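PDB 3DLJ: beta-Ala-His dipeptidase from Homo sapiens, which hydrolyses Xaa-His dipeptides, most actively carnosine and anserine, as a secreted zinc metallopeptidase of the M20A family. Local coordinates for residues E174-E177 against S181-L184; V91-L96 against E185-K190; G109-Q114 against G146-W151; N168-I173 against S197-I202. One frame throughout, in Å; residues are numbered along the deposited sequence.

Contact 1 (E174-E177 against S181-L184)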
loop_
_atom_site.group_PDB
_atom_site.type_symbol
_atom_site.label_atom_id
_atom_site.label_comp_id
_atom_site.label_asym_id
_atom_site.label_seq_id
_atom_site.Cartn_x
_atom_site.Cartn_y
_atom_site.Cartn_z
ATOM N N GLU A 174 1.625 10.431 -8.256
ATOM C CA GLU A 174 2.620 9.718 -9.061
ATOM C C GLU A 174 2.017 8.503 -9.751
ATOM O O GLU A 174 0.873 8.092 -9.455
ATOM C CB GLU A 174 3.815 9.293 -8.198
ATOM C CG GLU A 174 3.517 8.217 -7.152
ATOM C CD GLU A 174 4.761 7.437 -6.729
ATOM O OE1 GLU A 174 5.718 7.353 -7.526
ATOM O OE2 GLU A 174 4.778 6.895 -5.604
ATOM N N GLY A 175 2.798 7.937 -10.670
ATOM C CA GLY A 175 2.402 6.747 -11.387
ATOM C C GLY A 175 3.338 5.554 -11.242
ATOM O O GLY A 175 3.335 4.673 -12.104
ATOM N N MET A 176 4.130 5.510 -10.173
ATOM C CA MET A 176 5.089 4.408 -9.962
ATOM C C MET A 176 5.142 3.836 -8.543
ATOM O O MET A 176 6.169 3.276 -8.144
ATOM C CB MET A 176 6.517 4.827 -10.384
ATOM C CG MET A 176 6.700 5.122 -11.862
ATOM S SD MET A 176 6.574 3.665 -12.935
ATOM C CE MET A 176 8.111 2.827 -12.513
ATOM N N GLU A 177 4.063 3.965 -7.773
ATOM C CA GLU A 177 4.076 3.542 -6.365
ATOM C C GLU A 177 4.238 2.036 -6.198
ATOM O O GLU A 177 4.942 1.581 -5.294
ATOM C CB GLU A 177 2.815 4.018 -5.662
ATOM C CG GLU A 177 2.832 3.919 -4.133
ATOM C CD GLU A 177 2.440 2.544 -3.626
ATOM O OE1 GLU A 177 2.806 2.230 -2.481
ATOM O OE2 GLU A 177 1.794 1.766 -4.371
ATOM N N SER A 181 8.250 3.679 -6.390
ATOM C CA SER A 181 8.258 5.148 -6.551
ATOM C C SER A 181 9.527 5.698 -7.225
ATOM O O SER A 181 10.106 6.690 -6.774
ATOM C CB SER A 181 7.993 5.841 -5.209
ATOM O OG SER A 181 6.760 5.395 -4.661
ATOM N N VAL A 182 9.946 5.031 -8.305
ATOM C CA VAL A 182 11.155 5.387 -9.050
ATOM C C VAL A 182 11.197 6.891 -9.317
ATOM O O VAL A 182 10.254 7.453 -9.889
ATOM C CB VAL A 182 11.292 4.557 -10.382
ATOM C CG1 VAL A 182 12.429 5.067 -11.246
ATOM C CG2 VAL A 182 11.542 3.077 -10.063
ATOM N N ALA A 183 12.283 7.521 -8.857
ATOM C CA ALA A 183 12.571 8.933 -9.083
ATOM C C ALA A 183 11.748 9.912 -8.244
ATOM O O ALA A 183 11.928 11.128 -8.374
ATOM C CB ALA A 183 12.462 9.276 -10.582
ATOM N N LEU A 184 10.858 9.412 -7.383
ATOM C CA LEU A 184 10.024 10.321 -6.586
ATOM C C LEU A 184 10.853 11.079 -5.537
ATOM O O LEU A 184 10.805 12.318 -5.474
ATOM C CB LEU A 184 8.799 9.618 -5.962
ATOM C CG LEU A 184 7.722 10.557 -5.385
ATOM C CD1 LEU A 184 7.117 11.517 -6.444
ATOM C CD2 LEU A 184 6.636 9.775 -4.692
HETATM O O HOH W 1 7.464 8.255 -9.741
#
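S181 OG donates a hydrogen bond to E174 OE2 at 2.7 Å. It arrives on the syn lone pair of OE2, facing OE1's side of the carboxylate. OE2 is also hydrogen-bonded to the hydroxyl of Y108 on strand 104-110, which is its strongest partner. Two hydroxyls therefore grip this one oxygen. E174 OE1 is served by water 1, which donates to it at 3.0 Å. The same water donates to V182 O at 2.9 Å and so ties the carboxylate to the backbone just ahead of helix 184-191. A further bond runs from S181 N to M176 O, 2.8 Å long. It is bent: the N-H to acceptor angle is 136°, and the donor sits above the carbonyl plane.

E174 CG lies between the backbone N and the carbonyl carbon (chi1 68°). From there the extended chain carries the carboxylate alongside S181, with OE1 3.5 Å from S181 CA. L184 crosses it at a slant and sets CD2 3.5 Å from E174 OE2. Further out, M176 folds at chi2 and chi3, which brings CE within 4.2 Å of V182 CB. I88 and P89 also touch M176. With an alanine in place of E174, S181 and Y108 would probably lose their shared carboxylate partner, and water 1 one of its mates.

The contact closes the short loop that holds E177, by similarity the proton acceptor. The carboxylate of E174 is buried, and the polar partners around it would probably help it stay ionised.

Contact 2 (V91-L96 against E185-K190)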
loop_
_atom_site.group_PDB
_atom_site.type_symbol
_atom_site.label_atom_id
_atom_site.label_comp_id
_atom_site.label_asym_id
_atom_site.label_seq_id
_atom_site.Cartn_x
_atom_site.Cartn_y
_atom_site.Cartn_z
ATOM N N VAL A 91 5.019 13.087 -12.783
ATOM C CA VAL A 91 4.420 13.283 -11.489
ATOM C C VAL A 91 3.574 14.557 -11.605
ATOM O O VAL A 91 4.041 15.575 -12.120
ATOM C CB VAL A 91 5.464 13.375 -10.362
ATOM C CG1 VAL A 91 4.820 13.904 -9.096
ATOM C CG2 VAL A 91 6.086 11.985 -10.088
ATOM N N ILE A 92 2.320 14.479 -11.168
ATOM C CA ILE A 92 1.508 15.669 -11.098
ATOM C C ILE A 92 1.840 16.415 -9.824
ATOM O O ILE A 92 1.812 15.838 -8.735
ATOM C CB ILE A 92 0.007 15.359 -11.167
ATOM C CG1 ILE A 92 -0.333 14.832 -12.560
ATOM C CG2 ILE A 92 -0.830 16.619 -10.792
ATOM C CD1 ILE A 92 -1.724 14.305 -12.674
ATOM N N LEU A 93 2.194 17.690 -9.991
ATOM C CA LEU A 93 2.342 18.622 -8.883
ATOM C C LEU A 93 1.368 19.770 -9.084
ATOM O O LEU A 93 1.636 20.672 -9.889
ATOM C CB LEU A 93 3.773 19.154 -8.806
ATOM C CG LEU A 93 4.905 18.200 -8.397
ATOM C CD1 LEU A 93 6.198 18.993 -8.333
ATOM C CD2 LEU A 93 4.624 17.559 -7.059
ATOM N N ALA A 94 0.249 19.732 -8.353
ATOM C CA ALA A 94 -0.873 20.663 -8.571
ATOM C C ALA A 94 -1.229 21.489 -7.336
ATOM O O ALA A 94 -1.154 20.988 -6.213
ATOM C CB ALA A 94 -2.094 19.896 -9.062
ATOM N N GLU A 95 -1.594 22.760 -7.544
ATOM C CA GLU A 95 -2.064 23.631 -6.459
ATOM C C GLU A 95 -3.439 24.238 -6.766
ATOM O O GLU A 95 -3.662 24.788 -7.840
ATOM C CB GLU A 95 -1.011 24.706 -6.054
ATOM C CG GLU A 95 -1.054 26.068 -6.763
ATOM C CD GLU A 95 0.066 27.046 -6.324
ATOM O OE1 GLU A 95 0.882 27.480 -7.171
ATOM O OE2 GLU A 95 0.126 27.404 -5.128
ATOM N N LEU A 96 -4.355 24.124 -5.808
ATOM C CA LEU A 96 -5.668 24.738 -5.901
ATOM C C LEU A 96 -5.819 25.815 -4.822
ATOM O O LEU A 96 -6.160 25.517 -3.673
ATOM C CB LEU A 96 -6.765 23.675 -5.771
ATOM C CG LEU A 96 -8.233 24.109 -5.873
ATOM C CD1 LEU A 96 -8.584 24.684 -7.232
ATOM C CD2 LEU A 96 -9.103 22.916 -5.569
ATOM N N GLU A 185 11.638 10.332 -4.759
ATOM C CA GLU A 185 12.463 10.893 -3.671
ATOM C C GLU A 185 13.371 12.070 -4.088
ATOM O O GLU A 185 13.462 13.064 -3.371
ATOM C CB GLU A 185 13.264 9.776 -2.993
ATOM C CG GLU A 185 13.938 10.166 -1.687
ATOM C CD GLU A 185 14.759 9.017 -1.092
ATOM O OE1 GLU A 185 14.197 7.910 -0.897
ATOM O OE2 GLU A 185 15.965 9.217 -0.825
ATOM N N GLU A 186 14.018 11.961 -5.248
ATOM C CA GLU A 186 14.824 13.057 -5.803
ATOM C C GLU A 186 14.004 14.292 -6.186
ATOM O O GLU A 186 14.467 15.430 -6.017
ATOM C CB GLU A 186 15.657 12.583 -7.008
ATOM N N LEU A 187 12.795 14.072 -6.706
ATOM C CA LEU A 187 11.890 15.174 -7.016
ATOM C C LEU A 187 11.404 15.838 -5.742
ATOM O O LEU A 187 11.341 17.068 -5.670
ATOM C CB LEU A 187 10.684 14.715 -7.860
ATOM C CG LEU A 187 9.649 15.802 -8.225
ATOM C CD1 LEU A 187 10.252 16.874 -9.163
ATOM C CD2 LEU A 187 8.383 15.205 -8.819
ATOM N N VAL A 188 11.051 15.016 -4.750
ATOM C CA VAL A 188 10.604 15.510 -3.443
ATOM C C VAL A 188 11.701 16.366 -2.822
ATOM O O VAL A 188 11.462 17.523 -2.462
ATOM C CB VAL A 188 10.190 14.348 -2.488
ATOM C CG1 VAL A 188 10.177 14.810 -1.042
ATOM C CG2 VAL A 188 8.816 13.810 -2.883
ATOM N N GLU A 189 12.899 15.784 -2.721
ATOM C CA GLU A 189 14.114 16.471 -2.277
ATOM C C GLU A 189 14.321 17.814 -2.989
ATOM O O GLU A 189 14.461 18.847 -2.330
ATOM C CB GLU A 189 15.324 15.540 -2.465
ATOM C CG GLU A 189 16.685 16.178 -2.215
ATOM C CD GLU A 189 16.921 16.524 -0.749
ATOM O OE1 GLU A 189 16.723 15.644 0.130
ATOM O OE2 GLU A 189 17.312 17.688 -0.490
ATOM N N LYS A 190 14.308 17.800 -4.327
ATOM C CA LYS A 190 14.364 19.034 -5.142
ATOM C C LYS A 190 13.285 20.061 -4.787
ATOM O O LYS A 190 13.533 21.278 -4.880
ATOM C CB LYS A 190 14.330 18.706 -6.650
ATOM C CG LYS A 190 13.774 19.808 -7.551
ATOM C CD LYS A 190 14.237 19.674 -9.000
#
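L187 meets V91 and L93 of strand 91-96 and makes this contact by itself from the helix side. The helical segment opens with E185, whose O accepts the N-H of E189 at 2.9 Å. E186 O takes the N-H of K190 in the same way. These bonds belong to the regular helix that presents L187 to the sheet.

At L187, CG stands anti to the backbone N (chi1 179°), and the branch reaches out from the helix. V91 reaches back, and the two side chains meet tip to tip. L187 CD2 is the methyl that does the touching. It lies 3.8 Å from V91 CB and equally far from V91 CG1. V91 CG2 is a little further off. L93 adds a looser touch, with its CD1 4.4 Å from L187 CD2. M75 and V73 also border L187.

The backbones stay well apart, with V91 CA and L187 CA 8.9 Å from each other. V91 and L93 lie two residues apart on the strand and so point to the same face of the sheet. I92 faces the other way, onto A59, A60 and L63 of helix 46-65. Strand 91-96 is thus covered by a helix on either side. All three touching residues are buried and apolar. This is the layered alpha/beta build of the zinc-binding catalytic domain in M20 peptidases, with a mixed sheet packed between helices.

Contact 3 (G109-Q114 against G146-W151). With ZN (zinc ion), chain D.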
loop_
_atom_site.group_PDB
_atom_site.type_symbol
_atom_site.label_atom_id
_atom_site.label_comp_id
_atom_site.label_asym_id
_atom_site.label_seq_id
_atom_site.Cartn_x
_atom_site.Cartn_y
_atom_site.Cartn_z
ATOM N N GLY A 109 -1.228 10.796 -3.719
ATOM C CA GLY A 109 -1.802 9.508 -4.155
ATOM C C GLY A 109 -1.046 8.918 -5.324
ATOM O O GLY A 109 -0.113 9.533 -5.817
ATOM N N HIS A 110 -1.442 7.731 -5.771
ATOM C CA HIS A 110 -0.816 7.103 -6.961
ATOM C C HIS A 110 -1.873 6.511 -7.866
ATOM O O HIS A 110 -2.896 5.993 -7.387
ATOM C CB HIS A 110 0.250 6.049 -6.597
ATOM C CG HIS A 110 -0.297 4.810 -5.934
ATOM N ND1 HIS A 110 -0.701 3.693 -6.641
ATOM C CD2 HIS A 110 -0.484 4.508 -4.626
ATOM C CE1 HIS A 110 -1.120 2.762 -5.802
ATOM N NE2 HIS A 110 -0.998 3.231 -4.572
ATOM N N LEU A 111 -1.642 6.622 -9.172
ATOM C CA LEU A 111 -2.619 6.154 -10.170
ATOM C C LEU A 111 -2.143 4.938 -10.977
ATOM O O LEU A 111 -2.834 4.480 -11.885
ATOM C CB LEU A 111 -3.075 7.308 -11.063
ATOM C CG LEU A 111 -3.936 8.321 -10.288
ATOM C CD1 LEU A 111 -4.167 9.528 -11.158
ATOM C CD2 LEU A 111 -5.272 7.723 -9.875
ATOM N N ASP A 112 -0.986 4.392 -10.602
ATOM C CA ASP A 112 -0.587 3.061 -11.061
ATOM C C ASP A 112 -1.180 1.967 -10.174
ATOM O O ASP A 112 -1.433 2.178 -8.978
ATOM C CB ASP A 112 0.946 2.912 -11.122
ATOM C CG ASP A 112 1.596 3.060 -9.769
ATOM O OD1 ASP A 112 1.265 4.041 -9.047
ATOM O OD2 ASP A 112 2.427 2.189 -9.414
ATOM N N VAL A 113 -1.386 0.801 -10.793
ATOM C CA VAL A 113 -1.987 -0.369 -10.147
ATOM C C VAL A 113 -1.055 -1.612 -10.270
ATOM O O VAL A 113 -0.148 -1.668 -11.147
ATOM C CB VAL A 113 -3.411 -0.666 -10.737
ATOM C CG1 VAL A 113 -4.380 0.480 -10.441
ATOM C CG2 VAL A 113 -3.330 -0.899 -12.234
ATOM N N GLN A 114 -1.265 -2.566 -9.355
ATOM C CA GLN A 114 -0.706 -3.915 -9.414
ATOM C C GLN A 114 -1.294 -4.636 -10.631
ATOM O O GLN A 114 -2.452 -4.384 -10.986
ATOM C CB GLN A 114 -1.060 -4.693 -8.139
ATOM C CG GLN A 114 -0.195 -4.342 -6.918
ATOM C CD GLN A 114 1.248 -4.883 -7.032
ATOM O OE1 GLN A 114 1.459 -6.025 -7.427
ATOM N NE2 GLN A 114 2.226 -4.058 -6.694
ATOM N N GLY A 146 -9.935 4.790 -6.210
ATOM C CA GLY A 146 -11.079 5.135 -5.344
ATOM C C GLY A 146 -10.809 6.300 -4.390
ATOM O O GLY A 146 -11.515 7.306 -4.431
ATOM N N PRO A 147 -9.825 6.152 -3.481
ATOM C CA PRO A 147 -9.509 7.252 -2.565
ATOM C C PRO A 147 -8.923 8.524 -3.216
ATOM O O PRO A 147 -9.163 9.622 -2.722
ATOM C CB PRO A 147 -8.524 6.605 -1.556
ATOM C CG PRO A 147 -8.754 5.161 -1.655
ATOM C CD PRO A 147 -9.045 4.943 -3.146
ATOM N N VAL A 148 -8.187 8.405 -4.307
ATOM C CA VAL A 148 -7.770 9.615 -5.027
ATOM C C VAL A 148 -8.987 10.369 -5.557
ATOM O O VAL A 148 -9.070 11.601 -5.439
ATOM C CB VAL A 148 -6.746 9.350 -6.167
ATOM C CG1 VAL A 148 -6.484 10.625 -6.977
ATOM C CG2 VAL A 148 -5.444 8.829 -5.605
ATOM N N LEU A 149 -9.936 9.630 -6.129
ATOM C CA LEU A 149 -11.145 10.249 -6.707
ATOM C C LEU A 149 -12.082 10.773 -5.650
ATOM O O LEU A 149 -12.734 11.770 -5.878
ATOM C CB LEU A 149 -11.872 9.286 -7.650
ATOM C CG LEU A 149 -11.317 9.297 -9.083
ATOM C CD1 LEU A 149 -11.909 8.151 -9.925
ATOM C CD2 LEU A 149 -11.578 10.662 -9.755
ATOM N N ALA A 150 -12.159 10.095 -4.507
ATOM C CA ALA A 150 -12.966 10.549 -3.388
ATOM C C ALA A 150 -12.519 11.935 -2.902
ATOM O O ALA A 150 -13.365 12.801 -2.625
ATOM C CB ALA A 150 -12.937 9.544 -2.257
ATOM N N TRP A 151 -11.202 12.125 -2.812
ATOM C CA TRP A 151 -10.562 13.412 -2.506
ATOM C C TRP A 151 -10.850 14.444 -3.573
ATOM O O TRP A 151 -11.282 15.562 -3.257
ATOM C CB TRP A 151 -9.026 13.240 -2.342
ATOM C CG TRP A 151 -8.288 14.501 -1.953
ATOM C CD1 TRP A 151 -7.756 15.434 -2.806
ATOM C CD2 TRP A 151 -7.985 14.970 -0.616
ATOM N NE1 TRP A 151 -7.160 16.455 -2.089
ATOM C CE2 TRP A 151 -7.267 16.188 -0.751
ATOM C CE3 TRP A 151 -8.228 14.468 0.678
ATOM C CZ2 TRP A 151 -6.798 16.919 0.358
ATOM C CZ3 TRP A 151 -7.757 15.205 1.788
ATOM C CH2 TRP A 151 -7.055 16.408 1.612
HETATM ZN ZN ZN D . -1.454 2.153 -3.002
#
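The His-x-Asp motif of M20 peptidases begins at the end of strand 104-110 with H110 and runs into the loop at D112; G109 and H110 back onto V148 of helix 141-160. V148 CG2 lies 4.0 Å from G109 CA and 4.2 Å from H110 N. Strand and helix are close here: a beta carbon on G109 would fall 2.6 Å from V148 CG2. The other methyl, V148 CG1, meets L111 CD2 at 4.3 Å.

H110 points its CB away from the helix. Its CG sits between the backbone N and the carbonyl carbon (chi1 67°), which sends the ring to the zinc side. H110 NE2 binds a zinc ion at 2.0 Å, and D143 and D206 complete that site's protein ligands. The other ring nitrogen, ND1, donates to D112 O at 2.9 Å. This acceptor lies almost in the ring plane, 5° out of it, which helps fix the ring's rotation. A weak second bond joins ND1 to D112 OD1. D112, an active-site residue by similarity, is itself held by S41 OG and by the backbone N of E178.

Around this core, L111 packs on helix 46-65 and on W34 of helix 24-35. L149 also touches W34. A150 leans on helix 464-482, and W151 stacks on F107 of strand 104-110.

Contact 4 (N168-I173 against S197-I202)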
loop_
_atom_site.group_PDB
_atom_site.type_symbol
_atom_site.label_atom_id
_atom_site.label_comp_id
_atom_site.label_asym_id
_atom_site.label_seq_id
_atom_site.Cartn_x
_atom_site.Cartn_y
_atom_site.Cartn_z
ATOM N N ASN A 168 -6.182 26.022 1.190
ATOM C CA ASN A 168 -5.531 25.778 -0.088
ATOM C C ASN A 168 -5.242 24.273 -0.175
ATOM O O ASN A 168 -5.042 23.601 0.841
ATOM C CB ASN A 168 -4.230 26.584 -0.246
ATOM C CG ASN A 168 -4.430 28.100 -0.118
ATOM O OD1 ASN A 168 -5.238 28.718 -0.821
ATOM N ND2 ASN A 168 -3.658 28.706 0.771
ATOM N N ILE A 169 -5.254 23.728 -1.383
ATOM C CA ILE A 169 -5.013 22.308 -1.558
ATOM C C ILE A 169 -3.951 22.080 -2.603
ATOM O O ILE A 169 -4.010 22.608 -3.717
ATOM C CB ILE A 169 -6.308 21.537 -1.926
ATOM C CG1 ILE A 169 -7.322 21.661 -0.774
ATOM C CG2 ILE A 169 -5.997 20.056 -2.233
ATOM C CD1 ILE A 169 -8.637 20.929 -1.018
ATOM N N LYS A 170 -2.961 21.299 -2.201
ATOM C CA LYS A 170 -1.942 20.828 -3.092
ATOM C C LYS A 170 -2.114 19.323 -3.347
ATOM O O LYS A 170 -2.603 18.569 -2.486
ATOM C CB LYS A 170 -0.549 21.199 -2.558
ATOM C CG LYS A 170 -0.233 22.695 -2.701
ATOM C CD LYS A 170 1.221 23.064 -2.414
ATOM C CE LYS A 170 1.544 24.422 -3.038
ATOM N NZ LYS A 170 2.733 25.154 -2.456
ATOM N N PHE A 171 -1.754 18.902 -4.558
ATOM C CA PHE A 171 -1.798 17.481 -4.918
ATOM C C PHE A 171 -0.434 17.078 -5.423
ATOM O O PHE A 171 0.151 17.772 -6.270
ATOM C CB PHE A 171 -2.829 17.201 -6.029
ATOM C CG PHE A 171 -4.178 17.886 -5.845
ATOM C CD1 PHE A 171 -4.334 19.253 -6.098
ATOM C CD2 PHE A 171 -5.301 17.142 -5.498
ATOM C CE1 PHE A 171 -5.565 19.872 -5.976
ATOM C CE2 PHE A 171 -6.544 17.750 -5.373
ATOM C CZ PHE A 171 -6.685 19.119 -5.602
ATOM N N ILE A 172 0.090 15.980 -4.891
ATOM C CA ILE A 172 1.230 15.275 -5.513
ATOM C C ILE A 172 0.818 13.831 -5.879
ATOM O O ILE A 172 0.634 12.990 -4.996
ATOM C CB ILE A 172 2.529 15.318 -4.644
ATOM C CG1 ILE A 172 3.667 14.548 -5.319
ATOM C CG2 ILE A 172 2.289 14.811 -3.195
ATOM C CD1 ILE A 172 4.970 14.606 -4.554
ATOM N N ILE A 173 0.639 13.572 -7.175
ATOM C CA ILE A 173 0.174 12.263 -7.628
ATOM C C ILE A 173 1.180 11.642 -8.589
ATOM O O ILE A 173 1.539 12.245 -9.612
ATOM C CB ILE A 173 -1.232 12.320 -8.331
ATOM C CG1 ILE A 173 -2.257 13.215 -7.585
ATOM C CG2 ILE A 173 -1.753 10.934 -8.612
ATOM C CD1 ILE A 173 -2.721 12.759 -6.203
ATOM N N SER A 197 7.177 24.204 0.295
ATOM C CA SER A 197 7.365 25.399 1.101
ATOM C C SER A 197 5.989 25.885 1.564
ATOM O O SER A 197 5.141 26.266 0.749
ATOM C CB SER A 197 8.106 26.474 0.277
ATOM O OG SER A 197 8.321 27.681 1.004
ATOM N N GLY A 198 5.753 25.834 2.871
ATOM C CA GLY A 198 4.493 26.334 3.426
ATOM C C GLY A 198 3.290 25.399 3.379
ATOM O O GLY A 198 2.180 25.795 3.767
ATOM N N VAL A 199 3.491 24.173 2.891
ATOM C CA VAL A 199 2.500 23.108 3.037
ATOM C C VAL A 199 2.397 22.785 4.538
ATOM O O VAL A 199 3.395 22.457 5.182
ATOM C CB VAL A 199 2.896 21.832 2.207
ATOM C CG1 VAL A 199 2.024 20.637 2.561
ATOM C CG2 VAL A 199 2.835 22.122 0.719
ATOM N N ASP A 200 1.201 22.893 5.102
ATOM C CA ASP A 200 1.058 22.708 6.538
ATOM C C ASP A 200 1.027 21.248 6.945
ATOM O O ASP A 200 1.845 20.809 7.747
ATOM C CB ASP A 200 -0.151 23.492 7.076
ATOM C CG ASP A 200 0.049 24.996 6.983
ATOM O OD1 ASP A 200 -0.861 25.701 6.506
ATOM O OD2 ASP A 200 1.134 25.475 7.378
ATOM N N TYR A 201 0.094 20.494 6.375
ATOM C CA TYR A 201 -0.031 19.058 6.628
ATOM C C TYR A 201 -0.091 18.252 5.315
ATOM O O TYR A 201 -0.464 18.794 4.270
ATOM C CB TYR A 201 -1.265 18.784 7.497
ATOM N N ILE A 202 0.307 16.972 5.369
ATOM C CA ILE A 202 0.218 16.051 4.215
ATOM C C ILE A 202 -0.714 14.882 4.532
ATOM O O ILE A 202 -0.642 14.317 5.611
ATOM C CB ILE A 202 1.618 15.516 3.773
ATOM C CG1 ILE A 202 2.519 16.677 3.308
ATOM C CG2 ILE A 202 1.498 14.415 2.699
ATOM C CD1 ILE A 202 4.011 16.345 3.247
#
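K170 lays its stem against V199 and turns its ammonium to the ring of F195, a cation-pi contact. The other ring here, F171, belongs to the opposite face of the strand. I169 CG2 lies over one face of it, 3.6 Å from the ring plane and nearer its edge than its middle. The ring of W151 meets F171 with the planes at about 85°. The contact lies near the surface and away from the zinc site.

Across the contact, the close touch is K170 CD to V199 CG2 at 3.6 Å. The two side chains pass at a slant. K170 CG stands anti to the carbonyl carbon (chi1 -73°), and the chain runs on extended, so its methylene part passes beside the valine methyl. At the far end, K170 NZ hydrogen-bonds to F195 O. It stays 4.2 Å from S197 O, a looser approach. V199 also rests on C106 of strand 104-110, the strand between the two segments in the sheet.

K170 thus serves two roles. Its aliphatic stem packs on V199, an apolar touch. Its charge is answered outside the two segments, by the carbonyl and the ring of F195.

In the fold
All four contacts gather on one mixed sheet and the helices and loops beside it. Contacts 1 and 3 build the catalytic end, with centres about 13 Å apart. E174 O accepts L111 N at 2.9 Å, and E177 N bonds weakly to D112 OD1. E177 OE2 comes within 3.2 Å of H110 NE2, and the side chain of E177 is about 4 Å from a zinc ion. Contact 2 adjoins contact 1, where V91 CG2 packs on L184 CD1 at 3.8 Å. Contacts 2 and 4 share neighbouring strands, and A94 O takes the N-H of F171. Contact 4 lies farther out, its centre about 17 Å from that of contact 3.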